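Local coordinates for periplasmic solute binding protein (Pectobacterium atrosepticum, PDB 4RY1), which probably binds a sugar in the periplasm and hands it to an ABC-type transporter for uptake, at residues Tyr122-Trp127 with Asp263-Thr268; Ala252-Ser257 with Asn345-Ala350; Gln163-Val168 with Pro219-Phe224. All blocks are in the same frame, centred on the assembly; numbering follows the deposited sequence.

Interaction 1: Tyr122-Trp127 with Asp263-Thr268; sequences YNKTTW and DAVLET. With GOL (glycerol), chain D.
Water 1 is gripped by three groups: it donates to OD1 of N123 (2.7 Å), accepts from N of V265 and lies 2.8 Å from OG1 of T125, stitching the first turn of helix 124-130 to the chain entering strand 266-268. Farther along, the backbones pair. N of Y122 and O of E267 bond at 2.9 Å, and the return bond from N of E267 to O of Y122 has the same length. Here strand 107-123 of the mixed sheet pairs antiparallel with strand 266-268, Y122 opposite E267 as a hydrogen-bonded pair and N123 opposite L266 as a non-hydrogen-bonded one. Where the strand turns into helix, N of K124 still reaches O of V265 (2.9 Å). N123 is the N-cap: with CG anti to the backbone N (chi1 -173°), OD1 takes a weak bond from N of T126. On the sheet face of Y122, K124 runs obliquely over E267; CD of K124 lies 3.7 Å from OE2 of E267. A glycerol, probably from the crystallisation liquor, bridges their ends: NZ of K124 donates to its O1, which donates to OE1 of E267 (2.8 Å). Y134 also bonds that OE1, and D128 salt-bridges K124.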
loop_
_atom_site.group_PDB
_atom_site.type_symbol
_atom_site.label_atom_id
_atom_site.label_comp_id
_atom_site.label_asym_id
_atom_site.label_seq_id
_atom_site.Cartn_x
_atom_site.Cartn_y
_atom_site.Cartn_z
ATOM N N TYR A 122 14.789 2.846 5.970
ATOM C CA TYR A 122 15.781 3.891 6.127
ATOM C C TYR A 122 17.062 3.558 5.398
ATOM O O TYR A 122 17.441 2.392 5.284
ATOM C CB TYR A 122 16.099 4.102 7.607
ATOM C CG TYR A 122 14.997 4.665 8.466
ATOM C CD1 TYR A 122 14.343 5.854 8.120
ATOM C CD2 TYR A 122 14.642 4.049 9.678
ATOM C CE1 TYR A 122 13.372 6.407 8.947
ATOM C CE2 TYR A 122 13.668 4.596 10.505
ATOM C CZ TYR A 122 13.025 5.762 10.147
ATOM O OH TYR A 122 12.073 6.335 10.976
ATOM N N ASN A 123 17.743 4.614 4.957
ATOM C CA ASN A 123 19.069 4.516 4.364
ATOM C C ASN A 123 20.092 4.620 5.490
ATOM O O ASN A 123 20.372 5.702 6.028
ATOM C CB ASN A 123 19.307 5.613 3.333
ATOM C CG ASN A 123 20.612 5.420 2.582
ATOM O OD1 ASN A 123 21.628 5.077 3.192
ATOM N ND2 ASN A 123 20.588 5.597 1.261
ATOM N N LYS A 124 20.621 3.467 5.854
ATOM C CA LYS A 124 21.523 3.369 7.008
ATOM C C LYS A 124 22.722 4.312 6.909
ATOM O O LYS A 124 23.118 4.955 7.883
ATOM C CB LYS A 124 22.027 1.939 7.151
ATOM C CG LYS A 124 23.050 1.760 8.265
ATOM C CD LYS A 124 23.565 0.320 8.306
ATOM C CE LYS A 124 24.866 0.155 9.071
ATOM N NZ LYS A 124 24.683 0.542 10.490
ATOM N N THR A 125 23.301 4.370 5.721
ATOM C CA THR A 125 24.516 5.157 5.494
ATOM C C THR A 125 24.274 6.624 5.840
ATOM O O THR A 125 25.035 7.262 6.562
ATOM C CB THR A 125 25.000 5.010 4.044
ATOM O OG1 THR A 125 25.176 3.619 3.755
ATOM C CG2 THR A 125 26.325 5.739 3.805
ATOM N N THR A 126 23.184 7.151 5.327
ATOM C CA THR A 126 22.827 8.547 5.601
ATOM C C THR A 126 22.571 8.861 7.090
ATOM O O THR A 126 23.081 9.851 7.615
ATOM C CB THR A 126 21.628 8.980 4.760
ATOM O OG1 THR A 126 21.858 8.601 3.397
ATOM C CG2 THR A 126 21.459 10.478 4.859
ATOM N N TRP A 127 21.770 8.035 7.757
ATOM C CA TRP A 127 21.508 8.217 9.196
ATOM C C TRP A 127 22.807 8.159 10.030
ATOM O O TRP A 127 23.013 8.967 10.945
ATOM C CB TRP A 127 20.492 7.164 9.687
ATOM C CG TRP A 127 19.066 7.513 9.296
ATOM C CD1 TRP A 127 18.461 7.309 8.058
ATOM C CD2 TRP A 127 18.087 8.183 10.111
ATOM N NE1 TRP A 127 17.179 7.777 8.090
ATOM C CE2 TRP A 127 16.919 8.324 9.322
ATOM C CE3 TRP A 127 18.072 8.673 11.428
ATOM C CZ2 TRP A 127 15.764 8.934 9.795
ATOM C CZ3 TRP A 127 16.903 9.286 11.897
ATOM C CH2 TRP A 127 15.768 9.407 11.075
ATOM N N ASP A 263 25.837 -0.866 -3.488
ATOM C CA ASP A 263 26.440 -0.706 -2.159
ATOM C C ASP A 263 25.531 0.044 -1.168
ATOM O O ASP A 263 25.928 0.287 -0.021
ATOM C CB ASP A 263 27.798 0.009 -2.270
ATOM C CG ASP A 263 27.664 1.501 -2.559
ATOM O OD1 ASP A 263 26.851 1.885 -3.428
ATOM O OD2 ASP A 263 28.389 2.294 -1.921
ATOM N N ALA A 264 24.320 0.409 -1.605
ATOM C CA ALA A 264 23.379 1.078 -0.709
ATOM C C ALA A 264 22.838 0.079 0.321
ATOM O O ALA A 264 22.683 -1.105 0.031
ATOM C CB ALA A 264 22.242 1.715 -1.481
ATOM N N VAL A 265 22.568 0.575 1.520
ATOM C CA VAL A 265 22.017 -0.244 2.602
ATOM C C VAL A 265 20.718 0.375 3.096
ATOM O O VAL A 265 20.734 1.421 3.758
ATOM C CB VAL A 265 22.994 -0.393 3.787
ATOM C CG1 VAL A 265 22.339 -1.195 4.915
ATOM C CG2 VAL A 265 24.291 -1.063 3.333
ATOM N N LEU A 266 19.616 -0.301 2.765
ATOM C CA LEU A 266 18.284 0.023 3.275
ATOM C C LEU A 266 17.917 -0.977 4.386
ATOM O O LEU A 266 18.168 -2.173 4.246
ATOM C CB LEU A 266 17.243 -0.017 2.153
ATOM C CG LEU A 266 17.430 1.034 1.050
ATOM C CD1 LEU A 266 16.329 0.876 0.021
ATOM C CD2 LEU A 266 17.471 2.479 1.546
ATOM N N GLU A 267 17.330 -0.467 5.466
ATOM C CA GLU A 267 16.934 -1.264 6.621
ATOM C C GLU A 267 15.537 -0.932 7.118
ATOM O O GLU A 267 15.055 0.192 7.006
ATOM C CB GLU A 267 17.898 -1.048 7.796
ATOM C CG GLU A 267 19.352 -1.337 7.515
ATOM C CD GLU A 267 20.199 -1.232 8.773
ATOM O OE1 GLU A 267 20.075 -0.218 9.506
ATOM O OE2 GLU A 267 20.984 -2.175 9.023
ATOM N N THR A 268 14.900 -1.942 7.698
ATOM C CA THR A 268 13.634 -1.771 8.383
ATOM C C THR A 268 13.877 -0.981 9.684
ATOM O O THR A 268 14.817 -1.269 10.417
ATOM C CB THR A 268 12.946 -3.137 8.648
ATOM O OG1 THR A 268 11.635 -2.930 9.188
ATOM C CG2 THR A 268 13.748 -4.000 9.592
HETATM C C1 GOL D . 21.172 0.900 12.505
HETATM O O1 GOL D . 21.949 0.340 11.448
HETATM C C2 GOL D . 21.821 2.179 13.034
HETATM O O2 GOL D . 23.023 2.490 12.316
HETATM C C3 GOL D . 20.816 3.321 12.935
HETATM O O3 GOL D . 20.211 3.465 14.239
HETATM O O HOH W 1 23.204 3.360 1.795
#

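Interaction 2: Ala252-Ser257 with Asn345-Ala350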
loop_
_atom_site.group_PDB
_atom_site.type_symbol
_atom_site.label_atom_id
_atom_site.label_comp_id
_atom_site.label_asym_id
_atom_site.label_seq_id
_atom_site.Cartn_x
_atom_site.Cartn_y
_atom_site.Cartn_z
ATOM N N ALA A 252 5.808 -2.551 -1.452
ATOM C CA ALA A 252 6.473 -1.593 -2.348
ATOM C C ALA A 252 7.993 -1.577 -2.207
ATOM O O ALA A 252 8.688 -0.884 -2.937
ATOM C CB ALA A 252 5.954 -0.190 -2.072
ATOM N N ILE A 253 8.507 -2.301 -1.226
ATOM C CA ILE A 253 9.953 -2.292 -0.976
ATOM C C ILE A 253 10.764 -2.670 -2.214
ATOM O O ILE A 253 11.743 -2.004 -2.515
ATOM C CB ILE A 253 10.298 -3.197 0.227
ATOM C CG1 ILE A 253 9.804 -2.531 1.522
ATOM C CG2 ILE A 253 11.791 -3.509 0.271
ATOM C CD1 ILE A 253 9.823 -3.453 2.729
ATOM N N TYR A 254 10.347 -3.708 -2.941
ATOM C CA TYR A 254 11.107 -4.150 -4.123
ATOM C C TYR A 254 11.174 -3.019 -5.149
ATOM O O TYR A 254 12.219 -2.733 -5.712
ATOM C CB TYR A 254 10.506 -5.420 -4.744
ATOM C CG TYR A 254 10.996 -6.716 -4.144
ATOM C CD1 TYR A 254 11.374 -6.800 -2.809
ATOM C CD2 TYR A 254 11.066 -7.854 -4.910
ATOM C CE1 TYR A 254 11.830 -7.989 -2.266
ATOM C CE2 TYR A 254 11.514 -9.045 -4.372
ATOM C CZ TYR A 254 11.897 -9.102 -3.042
ATOM O OH TYR A 254 12.383 -10.278 -2.483
ATOM N N THR A 255 10.045 -2.356 -5.363
ATOM C CA THR A 255 9.997 -1.219 -6.284
ATOM C C THR A 255 10.958 -0.100 -5.885
ATOM O O THR A 255 11.685 0.462 -6.718
ATOM C CB THR A 255 8.573 -0.665 -6.395
ATOM O OG1 THR A 255 7.696 -1.702 -6.857
ATOM C CG2 THR A 255 8.531 0.531 -7.335
ATOM N N TYR A 256 10.936 0.277 -4.608
ATOM C CA TYR A 256 11.830 1.357 -4.137
ATOM C C TYR A 256 13.296 0.949 -4.043
ATOM O O TYR A 256 14.192 1.796 -4.086
ATOM C CB TYR A 256 11.327 2.000 -2.823
ATOM C CG TYR A 256 10.191 2.949 -3.129
ATOM C CD1 TYR A 256 8.957 2.460 -3.500
ATOM C CD2 TYR A 256 10.376 4.338 -3.125
ATOM C CE1 TYR A 256 7.914 3.300 -3.835
ATOM C CE2 TYR A 256 9.335 5.198 -3.473
ATOM C CZ TYR A 256 8.100 4.673 -3.812
ATOM O OH TYR A 256 7.030 5.458 -4.202
ATOM N N SER A 257 13.537 -0.353 -3.955
ATOM C CA SER A 257 14.883 -0.887 -3.936
ATOM C C SER A 257 15.482 -0.996 -5.338
ATOM O O SER A 257 16.703 -1.051 -5.487
ATOM C CB SER A 257 14.872 -2.277 -3.294
ATOM O OG SER A 257 14.682 -2.194 -1.897
ATOM N N ASN A 345 16.717 -10.494 3.559
ATOM C CA ASN A 345 15.746 -9.952 2.625
ATOM C C ASN A 345 14.947 -8.842 3.293
ATOM O O ASN A 345 14.309 -9.050 4.320
ATOM C CB ASN A 345 14.833 -11.070 2.111
ATOM C CG ASN A 345 13.846 -10.558 1.092
ATOM O OD1 ASN A 345 12.889 -9.882 1.455
ATOM N ND2 ASN A 345 14.088 -10.847 -0.177
ATOM N N LEU A 346 14.994 -7.655 2.695
ATOM C CA LEU A 346 14.408 -6.462 3.323
ATOM C C LEU A 346 12.873 -6.568 3.476
ATOM O O LEU A 346 12.303 -6.132 4.475
ATOM C CB LEU A 346 14.790 -5.197 2.544
ATOM C CG LEU A 346 14.308 -3.862 3.089
ATOM C CD1 LEU A 346 14.724 -3.617 4.537
ATOM C CD2 LEU A 346 14.838 -2.759 2.193
ATOM N N LEU A 347 12.211 -7.107 2.451
ATOM C CA LEU A 347 10.770 -7.347 2.543
ATOM C C LEU A 347 10.430 -8.293 3.707
ATOM O O LEU A 347 9.572 -8.011 4.518
ATOM C CB LEU A 347 10.222 -7.858 1.213
ATOM C CG LEU A 347 8.845 -8.562 1.250
ATOM C CD1 LEU A 347 7.732 -7.653 1.759
ATOM C CD2 LEU A 347 8.530 -9.100 -0.133
ATOM N N ALA A 348 11.166 -9.404 3.805
ATOM C CA ALA A 348 10.918 -10.367 4.866
ATOM C C ALA A 348 11.137 -9.701 6.214
ATOM O O ALA A 348 10.386 -9.897 7.157
ATOM C CB ALA A 348 11.850 -11.550 4.720
ATOM N N ASN A 349 12.188 -8.904 6.295
ATOM C CA ASN A 349 12.508 -8.242 7.565
ATOM C C ASN A 349 11.420 -7.217 7.971
ATOM O O ASN A 349 10.967 -7.165 9.125
ATOM C CB ASN A 349 13.884 -7.571 7.466
ATOM C CG ASN A 349 15.031 -8.586 7.471
ATOM O OD1 ASN A 349 14.910 -9.664 8.040
ATOM N ND2 ASN A 349 16.132 -8.237 6.836
ATOM N N ALA A 350 10.980 -6.417 6.999
ATOM C CA ALA A 350 9.906 -5.449 7.250
ATOM C C ALA A 350 8.577 -6.119 7.625
ATOM O O ALA A 350 7.874 -5.694 8.545
ATOM C CB ALA A 350 9.715 -4.577 6.026
#
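Y254 and N345 supply the polar part of this contact. The amide ND2 of N345 donates to OH of Y254 over 2.9 Å in a nearly straight bond (166° at the hydrogen), and the hydroxyl oxygen lies practically in the amide plane. The amide comes to the edge of the phenol ring at its hydroxyl end, with the two planes turned 43° apart. The other end of the same amide has a different job: N345 is the N-cap of helix 346-356, and its OD1 accepts from N of A348 at 3.0 Å. One side chain therefore caps its own helix and ties it to the neighbouring one, and the two bonds together fix the rotation of the amide.

The apolar contacts centre on I253. Its two branches part company: CG2, placed anti to the backbone N, meets CD2 of L346 at 3.7 Å, while CD1, at the end of the other branch, presses against CB of A350 at 3.5 Å, closer than carbons usually pack, and lies 4.0 Å from CA of L347. The side chains of I253 and L346 cross at about a right angle. L347 turns to Y254 instead, its CB 3.8 Å from CE1 of the ring. At the far end of the short helix, OG of S257 sits 4.1 Å from CD2 of L346.

The axes of segments 253-257 and 346-350 run at 137° to each other and stay 10.8 Å apart at closest approach, a spacing bridged by these side chains. I253 and L346 both pack on I121 of strand 107-123, and A350 touches S119 of that strand; L346 and S257 also reach L266, so both helices lie against strands 107-123 and 266-268 of the mixed sheet.

Interaction 3: Gln163-Val168 with Pro219-Phe224; sequences QGASDV and PDQRYF
The loop segment 163-168 comes closest to helix 221-225 at G164, whose CA lies 5.0 Å from CA of F224. With no side chain there, F224 comes in close: its CG is 3.6 Å from CA of G164, and its CB lies 3.6 Å from N of A165. Q221, its chain bent at chi2 (-79°), brings NE2 to O of G164 at 3.1 Å; the bond is straight at the hydrogen, yet the donor stands well above the carbonyl plane rather than on a lone pair. The segment is the last part of the connection from helix 138-152 to helix 169-183, and the contact anchors it to the N-terminal turn of helix 221-225, where D220 is the N-cap and its OD1 accepts from N of Y223. The other end of the Q221 amide is held from outside: OE1 accepts from Q382 of helix 371-385, and this oxygen also lies 3.2 Å from CA of A165. CG2 of V168 lies 3.6 Å from NE2 of Q221, the two side chains lying alongside with their ends pointing opposite ways. Water 2 adds a backbone bridge, accepting from N of A165 and donating to O of F224 (3.0 Å).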
loop_
_atom_site.group_PDB
_atom_site.type_symbol
_atom_site.label_atom_id
_atom_site.label_comp_id
_atom_site.label_asym_id
_atom_site.label_seq_id
_atom_site.Cartn_x
_atom_site.Cartn_y
_atom_site.Cartn_z
ATOM N N GLN A 163 5.417 9.484 -3.330
ATOM C CA GLN A 163 4.892 9.871 -4.650
ATOM C C GLN A 163 4.948 11.391 -4.843
ATOM O O GLN A 163 4.252 11.951 -5.687
ATOM C CB GLN A 163 3.490 9.286 -4.850
ATOM C CG GLN A 163 3.496 7.758 -4.912
ATOM C CD GLN A 163 2.147 7.126 -5.190
ATOM O OE1 GLN A 163 1.372 7.620 -5.996
ATOM N NE2 GLN A 163 1.882 5.993 -4.548
ATOM N N GLY A 164 5.821 12.039 -4.071
ATOM C CA GLY A 164 6.203 13.438 -4.328
ATOM C C GLY A 164 5.024 14.392 -4.265
ATOM O O GLY A 164 4.293 14.432 -3.275
ATOM N N ALA A 165 4.854 15.153 -5.345
ATOM C CA ALA A 165 3.765 16.129 -5.485
ATOM C C ALA A 165 2.544 15.550 -6.202
ATOM O O ALA A 165 1.550 16.238 -6.374
ATOM C CB ALA A 165 4.251 17.372 -6.197
ATOM N N SER A 166 2.622 14.289 -6.620
ATOM C CA SER A 166 1.503 13.624 -7.294
ATOM C C SER A 166 0.418 13.183 -6.310
ATOM O O SER A 166 -0.780 13.258 -6.600
ATOM C CB SER A 166 2.004 12.426 -8.119
ATOM O OG SER A 166 2.821 12.884 -9.184
ATOM N N ASP A 167 0.844 12.717 -5.145
ATOM C CA ASP A 167 -0.058 12.116 -4.175
ATOM C C ASP A 167 0.715 12.066 -2.865
ATOM O O ASP A 167 1.897 11.747 -2.878
ATOM C CB ASP A 167 -0.458 10.756 -4.788
ATOM C CG ASP A 167 -0.892 9.690 -3.818
ATOM O OD1 ASP A 167 -0.335 9.524 -2.725
ATOM O OD2 ASP A 167 -1.812 8.941 -4.247
ATOM N N VAL A 168 0.073 12.434 -1.753
ATOM C CA VAL A 168 0.734 12.432 -0.439
ATOM C C VAL A 168 -0.041 11.522 0.534
ATOM O O VAL A 168 -0.164 11.767 1.725
ATOM C CB VAL A 168 1.003 13.852 0.105
ATOM C CG1 VAL A 168 1.970 13.801 1.296
ATOM C CG2 VAL A 168 1.561 14.724 -1.020
ATOM N N PRO A 219 10.980 16.943 2.896
ATOM C CA PRO A 219 10.909 18.126 2.042
ATOM C C PRO A 219 9.483 18.552 1.779
ATOM O O PRO A 219 8.560 17.745 1.890
ATOM C CB PRO A 219 11.528 17.664 0.721
ATOM C CG PRO A 219 12.204 16.367 1.022
ATOM C CD PRO A 219 11.357 15.758 2.116
ATOM N N ASP A 220 9.316 19.810 1.403
ATOM C CA ASP A 220 7.994 20.353 1.114
ATOM C C ASP A 220 7.547 20.053 -0.311
ATOM O O ASP A 220 8.261 19.406 -1.082
ATOM C CB ASP A 220 7.937 21.849 1.472
ATOM C CG ASP A 220 8.696 22.732 0.510
ATOM O OD1 ASP A 220 9.216 22.245 -0.511
ATOM O OD2 ASP A 220 8.780 23.939 0.800
ATOM N N GLN A 221 6.359 20.517 -0.662
ATOM C CA GLN A 221 5.813 20.196 -1.979
ATOM C C GLN A 221 6.478 21.002 -3.109
ATOM O O GLN A 221 6.429 20.587 -4.275
ATOM C CB GLN A 221 4.301 20.342 -2.020
ATOM C CG GLN A 221 3.607 19.282 -1.193
ATOM C CD GLN A 221 3.564 17.982 -1.953
ATOM O OE1 GLN A 221 2.861 17.886 -2.959
ATOM N NE2 GLN A 221 4.323 16.992 -1.506
ATOM N N ARG A 222 7.091 22.139 -2.772
ATOM C CA ARG A 222 7.905 22.885 -3.746
ATOM C C ARG A 222 9.107 22.038 -4.194
ATOM O O ARG A 222 9.412 21.931 -5.388
ATOM C CB ARG A 222 8.400 24.209 -3.171
ATOM C CG ARG A 222 7.305 25.219 -2.838
ATOM C CD ARG A 222 7.940 26.474 -2.282
ATOM N NE ARG A 222 7.045 27.606 -2.087
ATOM C CZ ARG A 222 6.755 28.532 -3.004
ATOM N NH1 ARG A 222 7.214 28.457 -4.252
ATOM N NH2 ARG A 222 5.953 29.529 -2.666
ATOM N N TYR A 223 9.734 21.391 -3.225
ATOM C CA TYR A 223 10.870 20.496 -3.500
ATOM C C TYR A 223 10.421 19.388 -4.459
ATOM O O TYR A 223 11.037 19.146 -5.486
ATOM C CB TYR A 223 11.411 19.909 -2.202
ATOM C CG TYR A 223 12.470 18.857 -2.319
ATOM C CD1 TYR A 223 12.126 17.544 -2.633
ATOM C CD2 TYR A 223 13.791 19.131 -2.044
ATOM C CE1 TYR A 223 13.081 16.537 -2.688
ATOM C CE2 TYR A 223 14.757 18.134 -2.101
ATOM C CZ TYR A 223 14.400 16.830 -2.433
ATOM O OH TYR A 223 15.335 15.808 -2.479
ATOM N N PHE A 224 9.345 18.699 -4.114
ATOM C CA PHE A 224 8.921 17.564 -4.945
ATOM C C PHE A 224 8.457 18.016 -6.329
ATOM O O PHE A 224 8.733 17.349 -7.333
ATOM C CB PHE A 224 7.925 16.659 -4.221
ATOM C CG PHE A 224 8.591 15.865 -3.139
ATOM C CD1 PHE A 224 9.451 14.824 -3.470
ATOM C CD2 PHE A 224 8.446 16.218 -1.803
ATOM C CE1 PHE A 224 10.132 14.130 -2.480
ATOM C CE2 PHE A 224 9.105 15.509 -0.811
ATOM C CZ PHE A 224 9.971 14.486 -1.150
HETATM O O HOH W 2 7.221 14.730 -7.245
#

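Interactions 1 and 2 are neighbours, their centres 12 Å apart; interaction 1 contains strand 266-268, which follows helix 253-257 of interaction 2 in the chain. They meet directly: CB of L266 lies 3.6 Å from CD2 of L346, and OG1 of T268 lies 3.6 Å from CA of A350, so helix 346-356 packs over that strand. Interaction 3 stands about 22 Å from each, centre to centre. Its segments fall between those of interaction 1 in the chain, but the two do not touch; interaction 2 only brushes it, where OH of Y256 is 4.3 Å from CG of Q163. The glycerol at interaction 1 is by itself no evidence for where a sugar would bind.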